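Local structure of carbon monoxide dehydrogenase (Thermococcus sp. AM4, 6T7J) at residues A[214-219]-A[589-594]; A[359-364]-A[369-374]; A[468-473]-A[514-519]. The protein catalyses the reversible oxidation of carbon monoxide to carbon dioxide, probably handing the electrons on through iron-sulfur clusters to a ferredoxin. All blocks are in the same frame, centred on the assembly; numbering follows the deposited sequence.

How the contacts relate
The three contacts sample the helical and the two Rossmann-like parts of the subunit. Contact 1 joins residues far apart in sequence; contacts 2 and 3 follow one another between its segments. Contact 2 closes one edge of the six-stranded parallel sheet that begins with strand 261-268. Contact 3 packs the end of helix 460-471 on edge strand 516-518 of a second sheet of the same strand order, whose other edge, 604-606, follows helix 586-595 of contact 1 after short helix 597-600. Centres lie about 31 Å (1 and 3) or about 39 Å (other pairs) apart. Across the dimer the surroundings of contacts 1 and 2 meet: S214 packs on H367, and P369 on D211, of the other subunit.

Contact 1. Residues A[214-219]-A[589-594]; sequences SLLLHG and AKILTE
L216 meets I591 and L592 through a single methyl. Its CD1 lies 3.9 Å from I591 CG2 and 4.1 Å from L592 CD2, so one leucine branch rests against two neighbouring side chains of the facing helix. The two encounters differ in direction: the side chain of L216 runs at a slant to that of I591 and at about a right angle to that of L592. The extended end of L216 makes this possible, since CD1 stands anti to CA (chi2 -171°) and is carried straight out from the helix. I591 answers with its short branch, CG2, which is set anti to the backbone N. With 8.6 Å between L216 CA and I591 CA, the backbones stay well apart and purely apolar side-chain ends make the contact.

In the second shell, L592 also leans on L89 of helix 81-115 and on V582, while L215 presses on A86, R87 and L90 of that same helix. Helix 81-115 therefore touches both helices, and its residues I84 and R87 line the pocket of an intact [4Fe-4S] cluster. Behind I591 the helix is ending: T593 OG1 bonds to A589 O at 2.7 Å, and T593 N reaches the same oxygen at 2.9 Å from the opposite face of the carbonyl plane, a double grip on one acceptor just as the helix widens to a pi-type turn at 591-594. On the other helix, S214 OG is held by D209 and D211, near the start of helix 212-242.

As a whole, the contact is helix-to-helix packing between domains, joining the long helix 212-242 to a helix on the beta-alpha-beta connection between parallel strands 574-576 and 604-606 of a Rossmann-like domain.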
ATOM      1  N   SER A 214      17.550   3.579   0.373  1.00 48.13           N
ATOM      2  CA  SER A 214      16.733   3.341  -0.815  1.00 40.84           C
ATOM      3  C   SER A 214      15.247   3.393  -0.482  1.00 41.39           C
ATOM      4  O   SER A 214      14.449   3.931  -1.262  1.00 45.99           O
ATOM      5  CB  SER A 214      17.101   2.000  -1.453  1.00 46.34           C
ATOM      6  OG  SER A 214      17.182   0.967  -0.486  1.00 47.65           O
ATOM      7  N   LEU A 215      14.858   2.846   0.673  1.00 40.98           N
ATOM      8  CA  LEU A 215      13.463   2.915   1.099  1.00 40.53           C
ATOM      9  C   LEU A 215      12.992   4.361   1.190  1.00 46.94           C
ATOM     10  O   LEU A 215      11.935   4.722   0.657  1.00 44.97           O
ATOM     11  CB  LEU A 215      13.292   2.209   2.445  1.00 39.25           C
ATOM     12  CG  LEU A 215      13.312   0.680   2.478  1.00 45.14           C
ATOM     13  CD1 LEU A 215      13.536   0.185   3.901  1.00 41.99           C
ATOM     14  CD2 LEU A 215      12.031   0.105   1.910  1.00 43.25           C
ATOM     15  N   LEU A 216      13.782   5.216   1.847  1.00 42.04           N
ATOM     16  CA  LEU A 216      13.359   6.599   2.033  1.00 43.50           C
ATOM     17  C   LEU A 216      13.469   7.406   0.743  1.00 43.42           C
ATOM     18  O   LEU A 216      12.700   8.351   0.542  1.00 44.00           O
ATOM     19  CB  LEU A 216      14.170   7.242   3.158  1.00 46.80           C
ATOM     20  CG  LEU A 216      13.928   6.595   4.527  1.00 45.11           C
ATOM     21  CD1 LEU A 216      14.574   7.398   5.646  1.00 41.95           C
ATOM     22  CD2 LEU A 216      12.436   6.409   4.782  1.00 40.14           C
ATOM     23  N   LEU A 217      14.386   7.041  -0.156  1.00 45.84           N
ATOM     24  CA  LEU A 217      14.450   7.716  -1.449  1.00 42.31           C
ATOM     25  C   LEU A 217      13.231   7.384  -2.300  1.00 41.40           C
ATOM     26  O   LEU A 217      12.680   8.259  -2.984  1.00 39.12           O
ATOM     27  CB  LEU A 217      15.740   7.339  -2.180  1.00 40.31           C
ATOM     28  CG  LEU A 217      17.024   8.008  -1.690  1.00 42.93           C
ATOM     29  CD1 LEU A 217      18.238   7.426  -2.395  1.00 38.30           C
ATOM     30  CD2 LEU A 217      16.956   9.515  -1.882  1.00 44.39           C
ATOM     31  N   HIS A 218      12.778   6.130  -2.264  1.00 35.83           N
ATOM     32  CA  HIS A 218      11.533   5.823  -2.956  1.00 43.12           C
ATOM     33  C   HIS A 218      10.341   6.478  -2.271  1.00 43.38           C
ATOM     34  O   HIS A 218       9.368   6.839  -2.939  1.00 38.71           O
ATOM     35  CB  HIS A 218      11.307   4.320  -3.061  1.00 35.53           C
ATOM     36  CG  HIS A 218      10.062   3.966  -3.812  1.00 43.82           C
ATOM     37  ND1 HIS A 218       8.956   3.413  -3.205  1.00 47.88           N
ATOM     38  CD2 HIS A 218       9.735   4.126  -5.116  1.00 38.34           C
ATOM     39  CE1 HIS A 218       8.013   3.222  -4.111  1.00 47.12           C
ATOM     40  NE2 HIS A 218       8.455   3.655  -5.275  1.00 48.19           N
ATOM     41  N   GLY A 219      10.391   6.630  -0.947  1.00 41.66           N
ATOM     42  CA  GLY A 219       9.376   7.424  -0.275  1.00 38.37           C
ATOM     43  C   GLY A 219       9.345   8.852  -0.778  1.00 44.77           C
ATOM     44  O   GLY A 219       8.274   9.441  -0.952  1.00 43.31           O
ATOM     45  N   ALA A 589      16.592   8.590  11.783  1.00 51.75           N
ATOM     46  CA  ALA A 589      16.387   9.932  12.316  1.00 53.38           C
ATOM     47  C   ALA A 589      17.359  10.926  11.697  1.00 50.10           C
ATOM     48  O   ALA A 589      16.965  12.036  11.315  1.00 48.54           O
ATOM     49  CB  ALA A 589      16.527   9.925  13.837  1.00 48.93           C
ATOM     50  N   LYS A 590      18.633  10.550  11.576  1.00 50.40           N
ATOM     51  CA  LYS A 590      19.577  11.496  10.997  1.00 52.13           C
ATOM     52  C   LYS A 590      19.393  11.629   9.488  1.00 52.46           C
ATOM     53  O   LYS A 590      19.618  12.714   8.942  1.00 53.08           O
ATOM     54  CB  LYS A 590      21.013  11.111  11.341  1.00 61.00           C
ATOM     55  CG  LYS A 590      22.039  12.131  10.861  1.00 71.85           C
ATOM     56  CD  LYS A 590      23.244  11.444  10.259  1.00 70.09           C
ATOM     57  CE  LYS A 590      22.821  10.250   9.425  1.00 70.56           C
ATOM     58  NZ  LYS A 590      23.975   9.665   8.682  1.00 67.04           N
ATOM     59  N   ILE A 591      18.970  10.569   8.793  1.00 50.37           N
ATOM     60  CA  ILE A 591      18.609  10.740   7.385  1.00 51.95           C
ATOM     61  C   ILE A 591      17.501  11.776   7.256  1.00 50.79           C
ATOM     62  O   ILE A 591      17.571  12.693   6.428  1.00 48.11           O
ATOM     63  CB  ILE A 591      18.189   9.403   6.748  1.00 55.32           C
ATOM     64  CG1 ILE A 591      19.345   8.409   6.724  1.00 56.55           C
ATOM     65  CG2 ILE A 591      17.697   9.640   5.324  1.00 51.44           C
ATOM     66  CD1 ILE A 591      18.923   7.014   6.295  1.00 54.32           C
ATOM     67  N   LEU A 592      16.470  11.657   8.097  1.00 47.55           N
ATOM     68  CA  LEU A 592      15.313  12.539   7.996  1.00 49.37           C
ATOM     69  C   LEU A 592      15.670  13.981   8.333  1.00 48.68           C
ATOM     70  O   LEU A 592      15.244  14.908   7.635  1.00 51.30           O
ATOM     71  CB  LEU A 592      14.196  12.042   8.914  1.00 51.34           C
ATOM     72  CG  LEU A 592      13.457  10.784   8.457  1.00 44.12           C
ATOM     73  CD1 LEU A 592      12.292  10.484   9.389  1.00 45.01           C
ATOM     74  CD2 LEU A 592      12.982  10.954   7.026  1.00 44.96           C
ATOM     75  N   THR A 593      16.444  14.194   9.397  1.00 51.01           N
ATOM     76  CA  THR A 593      16.690  15.536   9.910  1.00 48.62           C
ATOM     77  C   THR A 593      18.044  16.103   9.498  1.00 55.43           C
ATOM     78  O   THR A 593      18.404  17.197   9.946  1.00 61.03           O
ATOM     79  CB  THR A 593      16.577  15.543  11.436  1.00 41.70           C
ATOM     80  OG1 THR A 593      17.513  14.608  11.989  1.00 49.52           O
ATOM     81  CG2 THR A 593      15.169  15.161  11.871  1.00 44.25           C
ATOM     82  N   GLU A 594      18.795  15.404   8.650  1.00 46.98           N
ATOM     83  CA  GLU A 594      20.160  15.833   8.371  1.00 57.93           C
ATOM     84  C   GLU A 594      20.635  15.392   6.991  1.00 57.68           C
ATOM     85  O   GLU A 594      20.791  16.223   6.092  1.00 55.75           O
ATOM     86  CB  GLU A 594      21.098  15.288   9.450  1.00 59.99           C
ATOM     87  CG  GLU A 594      22.291  16.151   9.780  1.00 64.52           C
ATOM     88  CD  GLU A 594      23.101  15.566  10.919  1.00 73.39           C
ATOM     89  OE1 GLU A 594      22.564  15.482  12.044  1.00 76.78           O
ATOM     90  OE2 GLU A 594      24.265  15.177  10.688  1.00 77.25           O
TER

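Contact 2. Residues A[359-364]-A[369-374]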
ATOM      1  N   VAL A 359     -25.824  10.135  10.272  1.00 53.21           N
ATOM      2  CA  VAL A 359     -24.523  10.091   9.614  1.00 51.13           C
ATOM      3  C   VAL A 359     -24.734   9.471   8.232  1.00 52.75           C
ATOM      4  O   VAL A 359     -24.944   8.266   8.114  1.00 53.97           O
ATOM      5  CB  VAL A 359     -23.511   9.278  10.435  1.00 49.92           C
ATOM      6  CG1 VAL A 359     -22.233   9.032   9.635  1.00 48.68           C
ATOM      7  CG2 VAL A 359     -23.203   9.981  11.752  1.00 45.13           C
ATOM      8  N   ILE A 360     -24.688  10.301   7.191  1.00 49.74           N
ATOM      9  CA  ILE A 360     -24.935   9.844   5.825  1.00 49.77           C
ATOM     10  C   ILE A 360     -23.590   9.635   5.142  1.00 46.95           C
ATOM     11  O   ILE A 360     -22.856  10.596   4.884  1.00 49.69           O
ATOM     12  CB  ILE A 360     -25.808  10.835   5.040  1.00 48.59           C
ATOM     13  CG1 ILE A 360     -27.253  10.802   5.535  1.00 44.62           C
ATOM     14  CG2 ILE A 360     -25.782  10.511   3.558  1.00 47.47           C
ATOM     15  CD1 ILE A 360     -27.581  11.865   6.549  1.00 48.32           C
ATOM     16  N   THR A 361     -23.266   8.380   4.840  1.00 47.44           N
ATOM     17  CA  THR A 361     -22.147   8.061   3.966  1.00 52.30           C
ATOM     18  C   THR A 361     -22.626   8.044   2.519  1.00 51.10           C
ATOM     19  O   THR A 361     -23.762   7.660   2.227  1.00 48.80           O
ATOM     20  CB  THR A 361     -21.522   6.710   4.331  1.00 54.54           C
ATOM     21  OG1 THR A 361     -22.549   5.718   4.460  1.00 54.98           O
ATOM     22  CG2 THR A 361     -20.757   6.808   5.642  1.00 49.80           C
ATOM     23  N   THR A 362     -21.751   8.481   1.609  1.00 53.17           N
ATOM     24  CA  THR A 362     -22.139   8.701   0.220  1.00 51.20           C
ATOM     25  C   THR A 362     -21.188   8.114  -0.813  1.00 52.60           C
ATOM     26  O   THR A 362     -21.502   8.172  -2.006  1.00 54.77           O
ATOM     27  CB  THR A 362     -22.275  10.205  -0.071  1.00 50.65           C
ATOM     28  OG1 THR A 362     -20.986  10.823   0.024  1.00 53.17           O
ATOM     29  CG2 THR A 362     -23.229  10.874   0.913  1.00 48.64           C
ATOM     30  N   GLU A 363     -20.044   7.565  -0.410  1.00 54.80           N
ATOM     31  CA  GLU A 363     -19.051   7.086  -1.356  1.00 54.13           C
ATOM     32  C   GLU A 363     -18.784   5.601  -1.137  1.00 55.44           C
ATOM     33  O   GLU A 363     -18.743   5.145   0.011  1.00 56.97           O
ATOM     34  CB  GLU A 363     -17.742   7.888  -1.213  1.00 50.87           C
ATOM     35  CG  GLU A 363     -16.506   7.232  -1.813  1.00 58.46           C
ATOM     36  CD  GLU A 363     -16.296   7.596  -3.270  1.00 59.59           C
ATOM     37  OE1 GLU A 363     -16.724   8.697  -3.679  1.00 66.25           O
ATOM     38  OE2 GLU A 363     -15.704   6.777  -4.007  1.00 55.07           O
ATOM     39  N   PRO A 364     -18.611   4.820  -2.208  1.00 58.20           N
ATOM     40  CA  PRO A 364     -18.394   3.371  -2.035  1.00 59.44           C
ATOM     41  C   PRO A 364     -17.117   3.017  -1.287  1.00 53.03           C
ATOM     42  O   PRO A 364     -16.976   1.870  -0.846  1.00 52.66           O
ATOM     43  CB  PRO A 364     -18.361   2.845  -3.477  1.00 52.44           C
ATOM     44  CG  PRO A 364     -18.017   4.042  -4.312  1.00 53.10           C
ATOM     45  CD  PRO A 364     -18.687   5.196  -3.630  1.00 49.82           C
ATOM     46  N   PRO A 369     -20.167   1.197   9.628  1.00 53.18           N
ATOM     47  CA  PRO A 369     -21.319   0.426  10.126  1.00 59.28           C
ATOM     48  C   PRO A 369     -22.186   1.255  11.063  1.00 56.45           C
ATOM     49  O   PRO A 369     -21.689   1.936  11.963  1.00 52.76           O
ATOM     50  CB  PRO A 369     -20.665  -0.757  10.850  1.00 50.68           C
ATOM     51  CG  PRO A 369     -19.322  -0.895  10.201  1.00 52.68           C
ATOM     52  CD  PRO A 369     -18.890   0.508   9.881  1.00 50.30           C
ATOM     53  N   GLY A 370     -23.497   1.193  10.841  1.00 55.68           N
ATOM     54  CA  GLY A 370     -24.453   1.980  11.580  1.00 56.27           C
ATOM     55  C   GLY A 370     -24.900   3.244  10.876  1.00 56.81           C
ATOM     56  O   GLY A 370     -25.961   3.782  11.213  1.00 54.35           O
ATOM     57  N   ALA A 371     -24.122   3.731   9.915  1.00 53.75           N
ATOM     58  CA  ALA A 371     -24.502   4.908   9.154  1.00 53.10           C
ATOM     59  C   ALA A 371     -25.577   4.550   8.129  1.00 54.83           C
ATOM     60  O   ALA A 371     -25.893   3.380   7.898  1.00 62.27           O
ATOM     61  CB  ALA A 371     -23.284   5.514   8.461  1.00 50.42           C
ATOM     62  N   VAL A 372     -26.146   5.582   7.512  1.00 49.85           N
ATOM     63  CA  VAL A 372     -27.101   5.421   6.420  1.00 55.87           C
ATOM     64  C   VAL A 372     -26.387   5.795   5.127  1.00 55.81           C
ATOM     65  O   VAL A 372     -25.919   6.929   4.968  1.00 51.57           O
ATOM     66  CB  VAL A 372     -28.370   6.264   6.636  1.00 56.12           C
ATOM     67  CG1 VAL A 372     -29.241   5.634   7.712  1.00 69.69           C
ATOM     68  CG2 VAL A 372     -28.025   7.686   7.023  1.00 54.22           C
ATOM     69  N   HIS A 373     -26.282   4.835   4.212  1.00 57.45           N
ATOM     70  CA  HIS A 373     -25.520   5.012   2.979  1.00 58.70           C
ATOM     71  C   HIS A 373     -26.462   5.433   1.857  1.00 60.33           C
ATOM     72  O   HIS A 373     -27.331   4.660   1.440  1.00 58.54           O
ATOM     73  CB  HIS A 373     -24.771   3.735   2.611  1.00 52.28           C
ATOM     74  CG  HIS A 373     -23.701   3.941   1.586  1.00 51.33           C
ATOM     75  ND1 HIS A 373     -22.621   4.771   1.795  1.00 51.32           N
ATOM     76  CD2 HIS A 373     -23.546   3.427   0.343  1.00 54.18           C
ATOM     77  CE1 HIS A 373     -21.845   4.758   0.724  1.00 54.26           C
ATOM     78  NE2 HIS A 373     -22.386   3.951  -0.171  1.00 54.95           N
ATOM     79  N   ILE A 374     -26.288   6.656   1.377  1.00 53.83           N
ATOM     80  CA  ILE A 374     -26.975   7.151   0.187  1.00 54.53           C
ATOM     81  C   ILE A 374     -25.876   7.461  -0.823  1.00 53.95           C
ATOM     82  O   ILE A 374     -25.280   8.543  -0.815  1.00 56.09           O
ATOM     83  CB  ILE A 374     -27.851   8.372   0.478  1.00 53.68           C
ATOM     84  CG1 ILE A 374     -28.981   7.983   1.432  1.00 54.10           C
ATOM     85  CG2 ILE A 374     -28.435   8.939  -0.807  1.00 53.23           C
ATOM     86  CD1 ILE A 374     -29.394   9.084   2.361  1.00 52.32           C
TER
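The imidazole of H373 is approached at its edge by T361, E363 and P364. T361 OG1, with T361 CB behind it, lies near the ring plane and shares a 2.8 Å hydrogen bond with H373 ND1 in which either atom may be the donor; farther round the rim, E363 O comes within 3.2 Å of H373 CE1. The ring of H367 also meets it, the planes turned about 40° apart. With CG anti to the backbone N (chi1 -165°), the ring swings back across T361, the two side chains crossing at nearly a right angle, while NE2 bonds to E375. With an alanine in place of H373, the T361 hydroxyl and the E375 carboxylate would each probably lose this partner.

The backbones form a parallel strand pair, I360 bridged with V372 and T361 with H373, which adds edge strand 372-373 to a six-stranded Rossmann-like sheet. V372 N bonds to V359 O at 3.0 Å and I374 N to T361 O at 2.8 Å; the bond from T361 N to V372 O is weak. On the face carrying I360 and V372, I360 CG1 slants against V372 CG2 at 3.5 Å, and I374 CD1 lies 4.1 Å from I360 CG2, its side chain also reaching helix 381-395. V359 CG1 touches A371 CB at 3.9 Å, and both residues pack on V349 of helix 347-352.

Contact 3. Residues A[468-473]-A[514-519]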
ATOM      1  N   GLU A 468       3.618  33.734  16.535  1.00 52.83           N
ATOM      2  CA  GLU A 468       5.037  34.007  16.721  1.00 55.51           C
ATOM      3  C   GLU A 468       5.721  34.311  15.399  1.00 56.79           C
ATOM      4  O   GLU A 468       6.697  35.068  15.369  1.00 58.87           O
ATOM      5  CB  GLU A 468       5.716  32.823  17.410  1.00 59.53           C
ATOM      6  CG  GLU A 468       5.323  32.632  18.866  1.00 56.37           C
ATOM      7  CD  GLU A 468       5.787  33.774  19.750  1.00 63.20           C
ATOM      8  OE1 GLU A 468       4.933  34.383  20.430  1.00 61.47           O
ATOM      9  OE2 GLU A 468       7.003  34.063  19.765  1.00 66.48           O
ATOM     10  N   LEU A 469       5.225  33.744  14.297  1.00 59.97           N
ATOM     11  CA  LEU A 469       5.827  34.034  13.003  1.00 59.42           C
ATOM     12  C   LEU A 469       5.405  35.407  12.486  1.00 58.08           C
ATOM     13  O   LEU A 469       6.248  36.192  12.039  1.00 52.02           O
ATOM     14  CB  LEU A 469       5.469  32.939  11.997  1.00 54.92           C
ATOM     15  CG  LEU A 469       6.221  31.619  12.189  1.00 51.93           C
ATOM     16  CD1 LEU A 469       5.835  30.617  11.120  1.00 48.92           C
ATOM     17  CD2 LEU A 469       7.726  31.847  12.194  1.00 54.86           C
ATOM     18  N   ILE A 470       4.107  35.723  12.553  1.00 58.10           N
ATOM     19  CA  ILE A 470       3.658  36.998  11.997  1.00 56.58           C
ATOM     20  C   ILE A 470       4.146  38.171  12.839  1.00 61.84           C
ATOM     21  O   ILE A 470       4.290  39.288  12.325  1.00 59.11           O
ATOM     22  CB  ILE A 470       2.125  37.043  11.840  1.00 59.39           C
ATOM     23  CG1 ILE A 470       1.425  36.912  13.191  1.00 55.54           C
ATOM     24  CG2 ILE A 470       1.648  35.987  10.896  1.00 58.18           C
ATOM     25  CD1 ILE A 470      -0.068  37.122  13.113  1.00 55.98           C
ATOM     26  N   LYS A 471       4.407  37.958  14.132  1.00 60.19           N
ATOM     27  CA  LYS A 471       4.952  39.043  14.940  1.00 57.31           C
ATOM     28  C   LYS A 471       6.408  39.339  14.597  1.00 59.00           C
ATOM     29  O   LYS A 471       6.888  40.440  14.885  1.00 56.60           O
ATOM     30  CB  LYS A 471       4.806  38.724  16.432  1.00 55.27           C
ATOM     31  CG  LYS A 471       6.023  38.066  17.064  1.00 56.79           C
ATOM     32  CD  LYS A 471       6.015  38.218  18.578  1.00 57.26           C
ATOM     33  CE  LYS A 471       4.907  37.397  19.217  1.00 65.98           C
ATOM     34  NZ  LYS A 471       5.206  37.072  20.643  1.00 63.71           N
ATOM     35  N   ARG A 472       7.116  38.388  13.985  1.00 59.14           N
ATOM     36  CA  ARG A 472       8.476  38.600  13.511  1.00 58.55           C
ATOM     37  C   ARG A 472       8.523  38.950  12.027  1.00 56.98           C
ATOM     38  O   ARG A 472       9.561  38.758  11.384  1.00 61.15           O
ATOM     39  CB  ARG A 472       9.338  37.365  13.790  1.00 56.18           C
ATOM     40  CG  ARG A 472       9.265  36.872  15.223  1.00 60.41           C
ATOM     41  CD  ARG A 472      10.636  36.467  15.753  1.00 67.08           C
ATOM     42  NE  ARG A 472      10.602  35.196  16.474  1.00 68.84           N
ATOM     43  CZ  ARG A 472      10.085  35.029  17.688  1.00 69.25           C
ATOM     44  NH1 ARG A 472      10.103  33.832  18.259  1.00 72.32           N
ATOM     45  NH2 ARG A 472       9.547  36.056  18.334  1.00 76.79           N
ATOM     46  N   ASP A 473       7.413  39.446  11.474  1.00 57.82           N
ATOM     47  CA  ASP A 473       7.326  39.862  10.073  1.00 62.86           C
ATOM     48  C   ASP A 473       7.584  38.692   9.121  1.00 58.83           C
ATOM     49  O   ASP A 473       8.409  38.772   8.208  1.00 57.36           O
ATOM     50  CB  ASP A 473       8.280  41.026   9.784  1.00 62.53           C
ATOM     51  CG  ASP A 473       7.633  42.378  10.009  1.00 70.13           C
ATOM     52  OD1 ASP A 473       6.387  42.456   9.969  1.00 64.62           O
ATOM     53  OD2 ASP A 473       8.372  43.362  10.225  1.00 77.68           O
ATOM     54  N   PRO A 514      -5.147  39.769   5.053  1.00 58.24           N
ATOM     55  CA  PRO A 514      -4.742  39.453   6.426  1.00 50.30           C
ATOM     56  C   PRO A 514      -3.292  39.009   6.464  1.00 50.33           C
ATOM     57  O   PRO A 514      -2.700  38.715   5.414  1.00 54.82           O
ATOM     58  CB  PRO A 514      -5.690  38.308   6.825  1.00 57.28           C
ATOM     59  CG  PRO A 514      -6.751  38.269   5.765  1.00 55.88           C
ATOM     60  CD  PRO A 514      -6.105  38.784   4.528  1.00 54.30           C
ATOM     61  N   PRO A 515      -2.672  38.957   7.649  1.00 54.97           N
ATOM     62  CA  PRO A 515      -1.311  38.411   7.742  1.00 55.92           C
ATOM     63  C   PRO A 515      -1.249  36.893   7.664  1.00 58.86           C
ATOM     64  O   PRO A 515      -0.141  36.337   7.641  1.00 56.09           O
ATOM     65  CB  PRO A 515      -0.831  38.911   9.112  1.00 54.19           C
ATOM     66  CG  PRO A 515      -2.077  39.041   9.910  1.00 58.04           C
ATOM     67  CD  PRO A 515      -3.158  39.456   8.949  1.00 52.83           C
ATOM     68  N   CYS A 516      -2.394  36.210   7.631  1.00 49.82           N
ATOM     69  CA  CYS A 516      -2.454  34.759   7.499  1.00 49.98           C
ATOM     70  C   CYS A 516      -3.347  34.424   6.312  1.00 54.13           C
ATOM     71  O   CYS A 516      -4.509  34.840   6.272  1.00 51.52           O
ATOM     72  CB  CYS A 516      -2.983  34.107   8.779  1.00 49.98           C
ATOM     73  SG  CYS A 516      -1.908  34.328  10.220  1.00 52.63           S
ATOM     74  N   LEU A 517      -2.806  33.670   5.357  1.00 49.99           N
ATOM     75  CA  LEU A 517      -3.463  33.410   4.079  1.00 45.95           C
ATOM     76  C   LEU A 517      -3.972  31.971   4.042  1.00 52.09           C
ATOM     77  O   LEU A 517      -3.183  31.016   4.025  1.00 49.94           O
ATOM     78  CB  LEU A 517      -2.513  33.695   2.917  1.00 46.56           C
ATOM     79  CG  LEU A 517      -1.981  35.132   2.837  1.00 47.64           C
ATOM     80  CD1 LEU A 517      -1.234  35.370   1.536  1.00 44.96           C
ATOM     81  CD2 LEU A 517      -3.109  36.143   3.000  1.00 45.06           C
ATOM     82  N   HIS A 518      -5.296  31.828   4.023  1.00 47.14           N
ATOM     83  CA  HIS A 518      -5.955  30.539   3.840  1.00 49.95           C
ATOM     84  C   HIS A 518      -5.849  30.144   2.374  1.00 50.08           C
ATOM     85  O   HIS A 518      -6.485  30.761   1.512  1.00 51.40           O
ATOM     86  CB  HIS A 518      -7.414  30.633   4.277  1.00 43.99           C
ATOM     87  CG  HIS A 518      -8.109  29.311   4.378  1.00 48.55           C
ATOM     88  ND1 HIS A 518      -7.618  28.160   3.799  1.00 50.75           N
ATOM     89  CD2 HIS A 518      -9.267  28.960   4.987  1.00 50.04           C
ATOM     90  CE1 HIS A 518      -8.443  27.159   4.045  1.00 51.84           C
ATOM     91  NE2 HIS A 518      -9.450  27.616   4.766  1.00 53.79           N
ATOM     92  N   MET A 519      -5.056  29.114   2.080  1.00 46.79           N
ATOM     93  CA  MET A 519      -4.825  28.695   0.706  1.00 48.57           C
ATOM     94  C   MET A 519      -5.605  27.440   0.325  1.00 50.59           C
ATOM     95  O   MET A 519      -5.428  26.930  -0.786  1.00 51.38           O
ATOM     96  CB  MET A 519      -3.328  28.493   0.468  1.00 48.44           C
ATOM     97  CG  MET A 519      -2.527  29.773   0.637  1.00 44.90           C
ATOM     98  SD  MET A 519      -0.863  29.692  -0.045  1.00 44.43           S
ATOM     99  CE  MET A 519      -1.203  29.816  -1.800  1.00 50.01           C
TER
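I470 points from the last turn of helix 460-471 at P515 and C516, and its CG2 methyl does all the touching. That methyl meets C516 SG at 4.0 Å, P515 O at 3.7 Å and P515 CB at 4.2 Å, resting where the proline passes into the strand. The torsion explains the choice of branch: with chi1 at 62°, CG1 is lodged between the backbone N and the carbonyl carbon, and CG2 is the branch presented to the strand. C516 turns its sulfur beside its own backbone N, anti to the carbonyl carbon, to meet this methyl. L504 of helix 502-511 touches both I470 and P515, adding a third apolar surface to this buried site.

The setting is a Rossmann-like domain, where helix 460-471 lies on the connection between parallel strands 444-448 and 474-478, and 516-518 is the edge strand beside 474-478. Beyond these last two strands, the chain reaches C481 and C522, which line the pocket of the broken four-iron cluster.

A Schellman motif ends the helix, with D473 as its C-prime residue (phi 62°) and D473 N bonded to I470 O at 3.2 Å. The carboxylate of D473 accepts from the backbone N of G503 and L504, tying this turn to the start of helix 502-511. E468 holds two cations: its OE1 takes K471 NZ at 2.7 Å on the syn side but tilted 34° out of the carboxylate plane, and its OE2 faces R472 NH1 at 3.5 Å.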